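Local coordinates for sortase family protein (Clostridium perfringens, PDB 6IXZ) that probably links pilin subunits into covalent pili as a class C sortase, a membrane-associated cysteine transpeptidase, at residues 16-21 with 135-140; 59-64 with 95-100; 73-78 with 131-136. All blocks are in the same frame, centred on the assembly; numbering follows the deposited sequence.

Contact 1 (16-21 with 135-140); sequences EKINNV and ILKKDL
The flat amide of Asn19 offers its oxygen to Lys137, whose NZ approaches from above one face, tilted well out of the amide plane. NZ of Lys137 lies 3.3 Å from OD1 of Asn19, a weak hydrogen bond whose C=O···N angle is about 134°; the amide nitrogen points away from the lysine. The motif beneath is a two-residue β-hairpin: a type I' turn from Ile135 to Lys138 joins strands 130-135 and 138-150 and meets the C-terminal end of helix 5-18. Here Leu136 and Lys137 both adopt positive phi. Lys137 bends at chi2 and chi3, which lays its aliphatic chain alongside Ile18 in the opposite direction, CG coming to 3.9 Å from Ile18 CG1. The isoleucine suits this half-covered place because its branches split the work: CG1, anti to the backbone N (chi1 -158°), carries CD1 toward the hairpin, while CG2 brushes Lys137 CD at 4.1 Å. Lysine suits this exposed margin, offering methylenes to Ile18 and its ammonium group to the amide. Deeper in, Leu136 leans on Leu29, Ile30 and Ile33 of helix 23-41, and its CD1 meets Ile18 CD1 at 4.0 Å.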
ATOM      1  N   GLU A  16      12.777  12.426   6.975  1.00 36.71           N
ATOM      2  CA  GLU A  16      13.190  13.359   8.010  1.00 42.05           C
ATOM      3  C   GLU A  16      12.210  13.305   9.171  1.00 39.34           C
ATOM      4  O   GLU A  16      12.621  13.307  10.325  1.00 32.10           O
ATOM      5  CB  GLU A  16      13.283  14.795   7.489  1.00 48.99           C
ATOM      6  CG  GLU A  16      14.080  15.707   8.416  1.00 56.65           C
ATOM      7  CD  GLU A  16      13.546  17.128   8.470  1.00 64.30           C
ATOM      8  OE1 GLU A  16      13.591  17.738   9.563  1.00 71.78           O
ATOM      9  OE2 GLU A  16      13.105  17.645   7.420  1.00 59.87           O
ATOM     10  N   LYS A  17      10.918  13.316   8.852  1.00 37.40           N
ATOM     11  CA  LYS A  17       9.873  13.588   9.833  1.00 37.79           C
ATOM     12  C   LYS A  17       9.635  12.384  10.745  1.00 39.19           C
ATOM     13  O   LYS A  17       9.458  12.537  11.958  1.00 42.46           O
ATOM     14  CB  LYS A  17       8.572  13.969   9.134  1.00 40.90           C
ATOM     15  CG  LYS A  17       7.336  13.775   9.998  1.00 41.67           C
ATOM     16  CD  LYS A  17       6.062  14.218   9.293  1.00 51.63           C
ATOM     17  CE  LYS A  17       4.825  13.671  10.002  1.00 57.12           C
ATOM     18  NZ  LYS A  17       3.563  14.340   9.572  1.00 66.41           N
ATOM     19  N   ILE A  18       9.642  11.188  10.167  1.00 37.10           N
ATOM     20  CA  ILE A  18       9.498   9.962  10.970  1.00 41.37           C
ATOM     21  C   ILE A  18      10.762   9.753  11.797  1.00 40.54           C
ATOM     22  O   ILE A  18      10.688   9.358  12.955  1.00 43.20           O
ATOM     23  CB  ILE A  18       9.215   8.701  10.105  1.00 34.43           C
ATOM     24  CG1 ILE A  18       8.542   7.610  10.943  1.00 35.64           C
ATOM     25  CG2 ILE A  18      10.493   8.142   9.496  1.00 35.60           C
ATOM     26  CD1 ILE A  18       7.050   7.775  11.048  1.00 38.42           C
ATOM     27  N   ASN A  19      11.915  10.105  11.233  1.00 43.96           N
ATOM     28  CA  ASN A  19      13.176   9.951  11.958  1.00 45.07           C
ATOM     29  C   ASN A  19      13.254  10.768  13.259  1.00 46.34           C
ATOM     30  O   ASN A  19      14.099  10.490  14.109  1.00 41.95           O
ATOM     31  CB  ASN A  19      14.361  10.287  11.048  1.00 44.76           C
ATOM     32  CG  ASN A  19      14.837   9.089  10.246  1.00 51.77           C
ATOM     33  OD1 ASN A  19      14.225   8.021  10.283  1.00 48.30           O
ATOM     34  ND2 ASN A  19      15.941   9.255   9.528  1.00 54.24           N
ATOM     35  N   ASN A  20      12.369  11.753  13.417  1.00 51.53           N
ATOM     36  CA  ASN A  20      12.380  12.630  14.599  1.00 52.82           C
ATOM     37  C   ASN A  20      11.180  12.454  15.524  1.00 52.29           C
ATOM     38  O   ASN A  20      11.001  13.230  16.462  1.00 54.83           O
ATOM     39  CB  ASN A  20      12.450  14.105  14.177  1.00 53.76           C
ATOM     40  CG  ASN A  20      13.795  14.484  13.585  1.00 56.55           C
ATOM     41  OD1 ASN A  20      14.854  14.115  14.104  1.00 47.56           O
ATOM     42  ND2 ASN A  20      13.759  15.233  12.487  1.00 55.81           N
ATOM     43  N   VAL A  21      10.343  11.457  15.253  1.00 48.83           N
ATOM     44  CA  VAL A  21       9.248  11.110  16.156  1.00 45.15           C
ATOM     45  C   VAL A  21       9.739  10.128  17.217  1.00 45.12           C
ATOM     46  O   VAL A  21      10.402   9.142  16.895  1.00 36.39           O
ATOM     47  CB  VAL A  21       8.072  10.463  15.393  1.00 51.38           C
ATOM     48  CG1 VAL A  21       7.078   9.838  16.360  1.00 46.40           C
ATOM     49  CG2 VAL A  21       7.384  11.492  14.513  1.00 54.14           C
ATOM     50  N   ILE A 135       7.552   1.553   6.152  1.00 20.04           N
ATOM     51  CA  ILE A 135       6.299   2.124   6.637  1.00 19.65           C
ATOM     52  C   ILE A 135       6.409   2.299   8.151  1.00 26.79           C
ATOM     53  O   ILE A 135       6.654   1.331   8.868  1.00 30.25           O
ATOM     54  CB  ILE A 135       5.120   1.186   6.339  1.00 23.80           C
ATOM     55  CG1 ILE A 135       5.004   0.936   4.824  1.00 22.00           C
ATOM     56  CG2 ILE A 135       3.834   1.721   6.954  1.00 24.05           C
ATOM     57  CD1 ILE A 135       4.219   1.971   4.060  1.00 21.40           C
ATOM     58  N   LEU A 136       6.373   3.544   8.617  1.00 30.90           N
ATOM     59  CA  LEU A 136       6.532   3.848  10.042  1.00 31.93           C
ATOM     60  C   LEU A 136       7.692   3.056  10.662  1.00 28.37           C
ATOM     61  O   LEU A 136       7.532   2.405  11.700  1.00 30.57           O
ATOM     62  CB  LEU A 136       5.220   3.582  10.796  1.00 30.69           C
ATOM     63  CG  LEU A 136       4.084   4.597  10.619  1.00 37.11           C
ATOM     64  CD1 LEU A 136       4.248   5.448   9.374  1.00 36.77           C
ATOM     65  CD2 LEU A 136       2.734   3.915  10.609  1.00 38.45           C
ATOM     66  N   LYS A 137       8.847   3.107  10.009  1.00 30.88           N
ATOM     67  CA  LYS A 137      10.091   2.526  10.541  1.00 37.25           C
ATOM     68  C   LYS A 137      10.187   1.009  10.398  1.00 39.25           C
ATOM     69  O   LYS A 137      11.225   0.420  10.687  1.00 32.30           O
ATOM     70  CB  LYS A 137      10.288   2.907  12.009  1.00 40.98           C
ATOM     71  CG  LYS A 137      10.320   4.399  12.249  1.00 41.51           C
ATOM     72  CD  LYS A 137      11.643   4.983  11.798  1.00 49.35           C
ATOM     73  CE  LYS A 137      12.684   4.906  12.901  1.00 52.73           C
ATOM     74  NZ  LYS A 137      13.966   5.529  12.466  1.00 59.81           N
ATOM     75  N   LYS A 138       9.124   0.386   9.902  1.00 41.05           N
ATOM     76  CA  LYS A 138       9.168  -1.028   9.576  1.00 35.21           C
ATOM     77  C   LYS A 138       9.700  -1.232   8.179  1.00 36.47           C
ATOM     78  O   LYS A 138       9.349  -0.497   7.248  1.00 21.20           O
ATOM     79  CB  LYS A 138       7.786  -1.656   9.705  1.00 44.30           C
ATOM     80  CG  LYS A 138       7.279  -1.734  11.137  1.00 42.30           C
ATOM     81  CD  LYS A 138       6.123  -2.710  11.254  1.00 46.70           C
ATOM     82  CE  LYS A 138       6.593  -4.091  11.683  1.00 51.70           C
ATOM     83  NZ  LYS A 138       6.555  -4.259  13.169  1.00 49.94           N
ATOM     84  N   ASP A 139      10.612  -2.193   8.063  1.00 28.28           N
ATOM     85  CA  ASP A 139      11.065  -2.686   6.784  1.00 34.78           C
ATOM     86  C   ASP A 139      10.367  -4.010   6.506  1.00 36.36           C
ATOM     87  O   ASP A 139      10.525  -4.965   7.276  1.00 33.21           O
ATOM     88  CB  ASP A 139      12.573  -2.912   6.827  1.00 34.40           C
ATOM     89  CG  ASP A 139      13.363  -1.615   6.932  1.00 38.50           C
ATOM     90  OD1 ASP A 139      12.849  -0.529   6.572  1.00 37.33           O
ATOM     91  OD2 ASP A 139      14.542  -1.706   7.305  1.00 39.44           O
ATOM     92  N   LEU A 140       9.539  -4.060   5.462  1.00 27.96           N
ATOM     93  CA  LEU A 140       8.824  -5.304   5.138  1.00 27.41           C
ATOM     94  C   LEU A 140       9.221  -5.797   3.756  1.00 26.40           C
ATOM     95  O   LEU A 140       9.441  -5.002   2.838  1.00 29.58           O
ATOM     96  CB  LEU A 140       7.291  -5.117   5.219  1.00 25.71           C
ATOM     97  CG  LEU A 140       6.663  -4.595   6.523  1.00 31.02           C
ATOM     98  CD1 LEU A 140       5.203  -4.201   6.349  1.00 30.81           C
ATOM     99  CD2 LEU A 140       6.770  -5.604   7.651  1.00 32.46           C
TER

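Contact 2 (59-64 with 95-100); sequences DVLGYI and SLPVGG
Strand 60-66 carries a β bulge, Leu61 and Gly62 together facing Ile75 of the next strand, while residues 95-100, in the loop between strands 88-90 and 103-109, are pinched by an inverse γ turn at Pro97, closed by Val98 N to Leu96 O at 2.8 Å; the nearest CA atoms, those of Leu61 and Pro97, stay 8.7 Å apart. The contact packs this loop against the sortase β-barrel. On the strand side Leu61 alone makes it. With its side chain extended (chi2 177°), it carries CD1 far enough to touch both Leu96 CD2, at 4.0 Å, and Pro97 CD, at 4.2 Å, crossing each partner at about a right angle. Leucine gives the strand the reach it needs, and proline offers a compact apolar ring while favouring the tight turn. Glycine fits position 62, where the backbone angles would press a β carbon against the carbonyl oxygen of Leu61. Leu96 also touches Ile33 and Tyr77, and Pro97 touches Leu133 and Ile135. The contact is purely apolar, favoured by burial and close packing, and has little directional character; the loop's hydrogen bonds, Leu96 N to Asn37 OD1 and Ser95 OG to His104 N, probably help to fix its position.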
ATOM      1  N   ASP A  59      -2.448  11.374   4.254  1.00 28.40           N
ATOM      2  CA  ASP A  59      -1.202  11.258   5.014  1.00 29.78           C
ATOM      3  C   ASP A  59      -0.244  10.293   4.308  1.00 25.50           C
ATOM      4  O   ASP A  59      -0.682   9.362   3.665  1.00 22.81           O
ATOM      5  CB  ASP A  59      -1.485  10.796   6.439  1.00 33.11           C
ATOM      6  CG  ASP A  59      -2.158  11.884   7.299  1.00 35.92           C
ATOM      7  OD1 ASP A  59      -2.490  11.589   8.467  1.00 40.37           O
ATOM      8  OD2 ASP A  59      -2.418  13.000   6.787  1.00 33.76           O
ATOM      9  N   VAL A  60       1.057  10.534   4.392  1.00 28.50           N
ATOM     10  CA  VAL A  60       2.010   9.582   3.842  1.00 27.59           C
ATOM     11  C   VAL A  60       2.570   8.698   4.951  1.00 28.08           C
ATOM     12  O   VAL A  60       2.984   9.185   6.005  1.00 26.58           O
ATOM     13  CB  VAL A  60       3.096  10.259   2.972  1.00 32.56           C
ATOM     14  CG1 VAL A  60       2.919  11.763   2.920  1.00 33.53           C
ATOM     15  CG2 VAL A  60       4.516   9.872   3.366  1.00 26.09           C
ATOM     16  N   LEU A  61       2.544   7.396   4.695  1.00 27.33           N
ATOM     17  CA  LEU A  61       2.863   6.352   5.666  1.00 23.51           C
ATOM     18  C   LEU A  61       4.271   5.786   5.457  1.00 22.94           C
ATOM     19  O   LEU A  61       4.768   5.003   6.267  1.00 24.86           O
ATOM     20  CB  LEU A  61       1.879   5.201   5.494  1.00 26.10           C
ATOM     21  CG  LEU A  61       0.397   5.564   5.467  1.00 25.47           C
ATOM     22  CD1 LEU A  61      -0.433   4.316   5.203  1.00 24.84           C
ATOM     23  CD2 LEU A  61       0.011   6.213   6.783  1.00 26.69           C
ATOM     24  N   GLY A  62       4.875   6.123   4.330  1.00 17.75           N
ATOM     25  CA  GLY A  62       6.190   5.622   4.008  1.00 19.41           C
ATOM     26  C   GLY A  62       6.341   5.525   2.511  1.00 17.73           C
ATOM     27  O   GLY A  62       5.677   6.271   1.768  1.00 18.86           O
ATOM     28  N   TYR A  63       7.135   4.556   2.059  1.00 16.52           N
ATOM     29  CA  TYR A  63       7.266   4.283   0.632  1.00 18.86           C
ATOM     30  C   TYR A  63       7.491   2.801   0.247  1.00 18.84           C
ATOM     31  O   TYR A  63       7.811   1.941   1.074  1.00 20.95           O
ATOM     32  CB  TYR A  63       8.385   5.140   0.044  1.00 22.44           C
ATOM     33  CG  TYR A  63       9.726   4.912   0.700  1.00 26.08           C
ATOM     34  CD1 TYR A  63      10.698   4.117   0.092  1.00 31.17           C
ATOM     35  CD2 TYR A  63      10.002   5.450   1.953  1.00 26.59           C
ATOM     36  CE1 TYR A  63      11.915   3.880   0.720  1.00 32.98           C
ATOM     37  CE2 TYR A  63      11.209   5.226   2.581  1.00 29.42           C
ATOM     38  CZ  TYR A  63      12.171   4.473   1.953  1.00 30.78           C
ATOM     39  OH  TYR A  63      13.374   4.273   2.586  1.00 40.35           O
ATOM     40  N   ILE A  64       7.355   2.535  -1.039  1.00 20.56           N
ATOM     41  CA  ILE A  64       7.573   1.222  -1.586  1.00 20.63           C
ATOM     42  C   ILE A  64       8.751   1.261  -2.560  1.00 23.59           C
ATOM     43  O   ILE A  64       8.919   2.223  -3.311  1.00 21.83           O
ATOM     44  CB  ILE A  64       6.293   0.685  -2.286  1.00 19.43           C
ATOM     45  CG1 ILE A  64       6.523  -0.705  -2.870  1.00 19.09           C
ATOM     46  CG2 ILE A  64       5.803   1.643  -3.376  1.00 19.31           C
ATOM     47  CD1 ILE A  64       5.239  -1.435  -3.208  1.00 18.61           C
ATOM     48  N   SER A  95      -6.271  -3.564   4.916  1.00 18.42           N
ATOM     49  CA  SER A  95      -5.289  -3.444   5.985  1.00 16.48           C
ATOM     50  C   SER A  95      -4.314  -2.301   5.734  1.00 17.05           C
ATOM     51  O   SER A  95      -3.989  -2.024   4.593  1.00 17.98           O
ATOM     52  CB  SER A  95      -4.517  -4.768   6.106  1.00 15.22           C
ATOM     53  OG  SER A  95      -5.428  -5.828   6.355  1.00 15.59           O
ATOM     54  N   LEU A  96      -3.932  -1.565   6.774  1.00 17.25           N
ATOM     55  CA  LEU A  96      -2.786  -0.686   6.664  1.00 19.89           C
ATOM     56  C   LEU A  96      -1.518  -1.557   6.624  1.00 20.94           C
ATOM     57  O   LEU A  96      -1.444  -2.598   7.279  1.00 17.01           O
ATOM     58  CB  LEU A  96      -2.720   0.290   7.821  1.00 24.35           C
ATOM     59  CG  LEU A  96      -3.798   1.383   7.877  1.00 28.79           C
ATOM     60  CD1 LEU A  96      -3.782   2.114   9.204  1.00 33.70           C
ATOM     61  CD2 LEU A  96      -3.619   2.344   6.716  1.00 32.57           C
ATOM     62  N   PRO A  97      -0.544  -1.141   5.812  1.00 19.03           N
ATOM     63  CA  PRO A  97       0.515  -2.011   5.356  1.00 20.30           C
ATOM     64  C   PRO A  97       1.629  -2.079   6.370  1.00 18.20           C
ATOM     65  O   PRO A  97       2.741  -1.654   6.091  1.00 22.12           O
ATOM     66  CB  PRO A  97       0.991  -1.327   4.082  1.00 20.70           C
ATOM     67  CG  PRO A  97       0.811   0.112   4.392  1.00 21.66           C
ATOM     68  CD  PRO A  97      -0.510   0.165   5.123  1.00 19.67           C
ATOM     69  N   VAL A  98       1.316  -2.565   7.561  1.00 22.25           N
ATOM     70  CA  VAL A  98       2.339  -2.779   8.551  1.00 18.65           C
ATOM     71  C   VAL A  98       2.632  -4.281   8.757  1.00 22.19           C
ATOM     72  O   VAL A  98       3.307  -4.645   9.729  1.00 18.94           O
ATOM     73  CB  VAL A  98       1.988  -2.131   9.911  1.00 19.78           C
ATOM     74  CG1 VAL A  98       2.024  -0.608   9.818  1.00 23.85           C
ATOM     75  CG2 VAL A  98       0.655  -2.619  10.437  1.00 21.04           C
ATOM     76  N   GLY A  99       2.009  -5.155   7.959  1.00 16.29           N
ATOM     77  CA  GLY A  99       2.231  -6.587   8.145  1.00 19.01           C
ATOM     78  C   GLY A  99       1.446  -7.239   9.276  1.00 20.11           C
ATOM     79  O   GLY A  99       0.795  -6.585  10.077  1.00 21.62           O
ATOM     80  N   GLY A 100       1.582  -8.550   9.382  1.00 26.59           N
ATOM     81  CA  GLY A 100       0.841  -9.318  10.359  1.00 24.27           C
ATOM     82  C   GLY A 100       0.036 -10.385   9.658  1.00 23.25           C
ATOM     83  O   GLY A 100      -0.432 -10.186   8.528  1.00 23.68           O
TER

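Contact 3 (73-78 with 131-136); sequences LPIYYG and FYLHIL
Ile75 CD1 and Ile135 CD1 meet at 3.7 Å, methyl against methyl, with the two side chains crossing at about a right angle. The same Ile75 methyl lies 4.3 Å from Leu133 CD2, so one terminal carbon serves two residues of strand 130-135. Both isoleucines set CG1 beside the backbone N; they differ at the second torsion, 145° in Ile75, well short of full extension, and -85° in Ile135, where the chain folds and turns CD1 toward Ile75. Leu133, two residues earlier on the strand, adds CD2 as the second, looser partner.

Between the two backbones runs strand 60-66, which pairs with 71-77 on one edge and with 130-135 on the other. This is part of the closed β-barrel of the sortase fold, and the contact lies on the inner face of the wall, joining next-but-one strands; the CA atoms of Ile75 and Ile135 are 8.5 Å apart. β-Branched isoleucines suit such extended strands, while leucine, branched one carbon further out, brings its methyl to the same Ile75 carbon. The intervening strand sets the spacing: Ile75 bonds through its backbone to Leu61 and Gly62, and Ile64 packs against both Ile75 and Leu133.

Facing outward from the same strand as Ile135, His134 is held by its ring nitrogens, ND1 bonding to Asp139 OD1 and NE2 to Glu65 OE2, while its ring stacks with that of Tyr63. An imidazole suits this place because both of its nitrogens can bond while its faces remain available to an aromatic neighbour. On the outer side of the other strand, Pro74 is covered by Ala7, Thr10 and Ile11 of helix 5-18.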
ATOM      1  N   LEU A  73       8.379   4.884  -4.509  1.00 20.37           N
ATOM      2  CA  LEU A  73       7.215   5.811  -4.496  1.00 19.29           C
ATOM      3  C   LEU A  73       6.667   5.977  -3.067  1.00 19.81           C
ATOM      4  O   LEU A  73       6.649   5.005  -2.293  1.00 19.80           O
ATOM      5  CB  LEU A  73       6.100   5.275  -5.396  1.00 20.61           C
ATOM      6  CG  LEU A  73       6.350   5.275  -6.914  1.00 19.98           C
ATOM      7  CD1 LEU A  73       5.343   4.426  -7.647  1.00 19.42           C
ATOM      8  CD2 LEU A  73       6.389   6.673  -7.493  1.00 24.60           C
ATOM      9  N   PRO A  74       6.154   7.186  -2.728  1.00 19.89           N
ATOM     10  CA  PRO A  74       5.453   7.369  -1.443  1.00 19.07           C
ATOM     11  C   PRO A  74       4.150   6.623  -1.456  1.00 17.03           C
ATOM     12  O   PRO A  74       3.574   6.433  -2.520  1.00 17.88           O
ATOM     13  CB  PRO A  74       5.183   8.878  -1.369  1.00 18.04           C
ATOM     14  CG  PRO A  74       5.321   9.364  -2.771  1.00 19.68           C
ATOM     15  CD  PRO A  74       6.331   8.458  -3.437  1.00 17.92           C
ATOM     16  N   ILE A  75       3.694   6.234  -0.281  1.00 17.02           N
ATOM     17  CA  ILE A  75       2.395   5.603  -0.078  1.00 17.05           C
ATOM     18  C   ILE A  75       1.534   6.489   0.817  1.00 16.70           C
ATOM     19  O   ILE A  75       1.913   6.819   1.940  1.00 18.00           O
ATOM     20  CB  ILE A  75       2.530   4.213   0.547  1.00 19.03           C
ATOM     21  CG1 ILE A  75       3.271   3.271  -0.397  1.00 20.89           C
ATOM     22  CG2 ILE A  75       1.164   3.606   0.852  1.00 21.35           C
ATOM     23  CD1 ILE A  75       4.131   2.299   0.365  1.00 23.62           C
ATOM     24  N   TYR A  76       0.427   6.958   0.248  1.00 18.76           N
ATOM     25  CA  TYR A  76      -0.571   7.733   0.962  1.00 17.13           C
ATOM     26  C   TYR A  76      -1.636   6.777   1.530  1.00 20.93           C
ATOM     27  O   TYR A  76      -1.856   5.693   1.002  1.00 20.23           O
ATOM     28  CB  TYR A  76      -1.247   8.732   0.010  1.00 19.37           C
ATOM     29  CG  TYR A  76      -0.304   9.761  -0.575  1.00 23.81           C
ATOM     30  CD1 TYR A  76       0.430   9.480  -1.717  1.00 24.01           C
ATOM     31  CD2 TYR A  76      -0.149  11.021   0.009  1.00 23.43           C
ATOM     32  CE1 TYR A  76       1.258  10.421  -2.277  1.00 25.00           C
ATOM     33  CE2 TYR A  76       0.678  11.969  -0.557  1.00 24.78           C
ATOM     34  CZ  TYR A  76       1.404  11.650  -1.676  1.00 25.03           C
ATOM     35  OH  TYR A  76       2.276  12.560  -2.228  1.00 29.35           O
ATOM     36  N   TYR A  77      -2.336   7.206   2.571  1.00 19.12           N
ATOM     37  CA  TYR A  77      -3.602   6.580   2.897  1.00 22.31           C
ATOM     38  C   TYR A  77      -4.698   7.203   2.039  1.00 23.01           C
ATOM     39  O   TYR A  77      -4.763   8.432   1.899  1.00 19.00           O
ATOM     40  CB  TYR A  77      -3.970   6.728   4.379  1.00 22.36           C
ATOM     41  CG  TYR A  77      -5.163   5.864   4.718  1.00 22.59           C
ATOM     42  CD1 TYR A  77      -6.463   6.398   4.738  1.00 25.05           C
ATOM     43  CD2 TYR A  77      -5.029   4.490   4.787  1.00 24.82           C
ATOM     44  CE1 TYR A  77      -7.563   5.590   4.964  1.00 24.21           C
ATOM     45  CE2 TYR A  77      -6.120   3.672   5.020  1.00 24.34           C
ATOM     46  CZ  TYR A  77      -7.384   4.233   5.092  1.00 26.76           C
ATOM     47  OH  TYR A  77      -8.456   3.405   5.271  1.00 24.52           O
ATOM     48  N   GLY A  78      -5.551   6.341   1.491  1.00 20.02           N
ATOM     49  CA  GLY A  78      -6.792   6.777   0.865  1.00 22.73           C
ATOM     50  C   GLY A  78      -6.657   6.696  -0.641  1.00 20.46           C
ATOM     51  O   GLY A  78      -5.561   6.541  -1.152  1.00 21.93           O
ATOM     52  N   PHE A 131       9.285  -6.990  -3.558  1.00 23.00           N
ATOM     53  CA  PHE A 131       9.159  -5.578  -3.295  1.00 21.77           C
ATOM     54  C   PHE A 131       9.202  -5.297  -1.810  1.00 18.47           C
ATOM     55  O   PHE A 131       8.978  -6.175  -0.975  1.00 19.43           O
ATOM     56  CB  PHE A 131       7.875  -5.025  -3.941  1.00 20.37           C
ATOM     57  CG  PHE A 131       6.620  -5.661  -3.456  1.00 19.84           C
ATOM     58  CD1 PHE A 131       5.970  -5.163  -2.345  1.00 21.30           C
ATOM     59  CD2 PHE A 131       6.049  -6.709  -4.144  1.00 18.93           C
ATOM     60  CE1 PHE A 131       4.743  -5.661  -1.966  1.00 18.16           C
ATOM     61  CE2 PHE A 131       4.832  -7.220  -3.750  1.00 18.68           C
ATOM     62  CZ  PHE A 131       4.173  -6.687  -2.673  1.00 17.26           C
ATOM     63  N   TYR A 132       9.597  -4.082  -1.481  1.00 18.00           N
ATOM     64  CA  TYR A 132       9.910  -3.746  -0.124  1.00 19.18           C
ATOM     65  C   TYR A 132       9.040  -2.578   0.261  1.00 21.40           C
ATOM     66  O   TYR A 132       8.815  -1.683  -0.551  1.00 19.93           O
ATOM     67  CB  TYR A 132      11.376  -3.345  -0.013  1.00 22.09           C
ATOM     68  CG  TYR A 132      12.352  -4.418  -0.450  1.00 25.20           C
ATOM     69  CD1 TYR A 132      12.585  -5.535   0.341  1.00 28.34           C
ATOM     70  CD2 TYR A 132      13.108  -4.268  -1.615  1.00 29.39           C
ATOM     71  CE1 TYR A 132      13.500  -6.508  -0.041  1.00 27.40           C
ATOM     72  CE2 TYR A 132      14.034  -5.227  -1.999  1.00 31.12           C
ATOM     73  CZ  TYR A 132      14.217  -6.357  -1.219  1.00 34.86           C
ATOM     74  OH  TYR A 132      15.188  -7.292  -1.571  1.00 34.12           O
ATOM     75  N   LEU A 133       8.534  -2.622   1.486  1.00 22.78           N
ATOM     76  CA  LEU A 133       7.793  -1.519   2.073  1.00 22.31           C
ATOM     77  C   LEU A 133       8.592  -0.937   3.226  1.00 23.65           C
ATOM     78  O   LEU A 133       9.071  -1.667   4.099  1.00 23.01           O
ATOM     79  CB  LEU A 133       6.445  -2.011   2.612  1.00 25.20           C
ATOM     80  CG  LEU A 133       5.502  -2.634   1.594  1.00 24.68           C
ATOM     81  CD1 LEU A 133       4.125  -2.825   2.190  1.00 25.21           C
ATOM     82  CD2 LEU A 133       5.434  -1.753   0.365  1.00 28.91           C
ATOM     83  N   HIS A 134       8.554   0.384   3.317  1.00 21.54           N
ATOM     84  CA  HIS A 134       9.186   1.129   4.400  1.00 20.95           C
ATOM     85  C   HIS A 134       8.170   2.028   5.066  1.00 20.30           C
ATOM     86  O   HIS A 134       7.863   3.091   4.537  1.00 22.35           O
ATOM     87  CB  HIS A 134      10.319   1.965   3.805  1.00 19.92           C
ATOM     88  CG  HIS A 134      11.438   1.131   3.281  1.00 22.81           C
ATOM     89  ND1 HIS A 134      12.236   0.385   4.115  1.00 25.27           N
ATOM     90  CD2 HIS A 134      11.764   0.763   2.024  1.00 25.58           C
ATOM     91  CE1 HIS A 134      13.103  -0.296   3.394  1.00 25.18           C
ATOM     92  NE2 HIS A 134      12.830  -0.095   2.122  1.00 26.26           N
ATOM     93  N   ILE A 135       7.552   1.553   6.152  1.00 20.04           N
ATOM     94  CA  ILE A 135       6.299   2.124   6.637  1.00 19.65           C
ATOM     95  C   ILE A 135       6.409   2.299   8.151  1.00 26.79           C
ATOM     96  O   ILE A 135       6.654   1.331   8.868  1.00 30.25           O
ATOM     97  CB  ILE A 135       5.120   1.186   6.339  1.00 23.80           C
ATOM     98  CG1 ILE A 135       5.004   0.936   4.824  1.00 22.00           C
ATOM     99  CG2 ILE A 135       3.834   1.721   6.954  1.00 24.05           C
ATOM    100  CD1 ILE A 135       4.219   1.971   4.060  1.00 21.40           C
ATOM    101  N   LEU A 136       6.373   3.544   8.617  1.00 30.90           N
ATOM    102  CA  LEU A 136       6.532   3.848  10.042  1.00 31.93           C
ATOM    103  C   LEU A 136       7.692   3.056  10.662  1.00 28.37           C
ATOM    104  O   LEU A 136       7.532   2.405  11.700  1.00 30.57           O
ATOM    105  CB  LEU A 136       5.220   3.582  10.796  1.00 30.69           C
ATOM    106  CG  LEU A 136       4.084   4.597  10.619  1.00 37.11           C
ATOM    107  CD1 LEU A 136       4.248   5.448   9.374  1.00 36.77           C
ATOM    108  CD2 LEU A 136       2.734   3.915  10.609  1.00 38.45           C
TER

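How the contacts relate
Contacts 2 and 3 are buried, with centres 5 Å apart, and both rest on apolar packing alone; contact 1, 11 Å from each, is partly exposed and adds a weak polar bond to its apolar part. Strand 60-66 unites the inner two: it supplies one side of contact 2 and separates the strands of contact 3, with Gly62 O bonding to Ile75 N and Tyr63 O to His134 N. Contacts 1 and 3 share Ile135 and Leu136, where strand 130-135 enters the hairpin turn; these adjacent residues serve different places, Ile135 packing inside the barrel and Leu136 under the N-terminal helix. Leu136 N, near Leu61 O at 3.2 Å, ties that turn to contact 2.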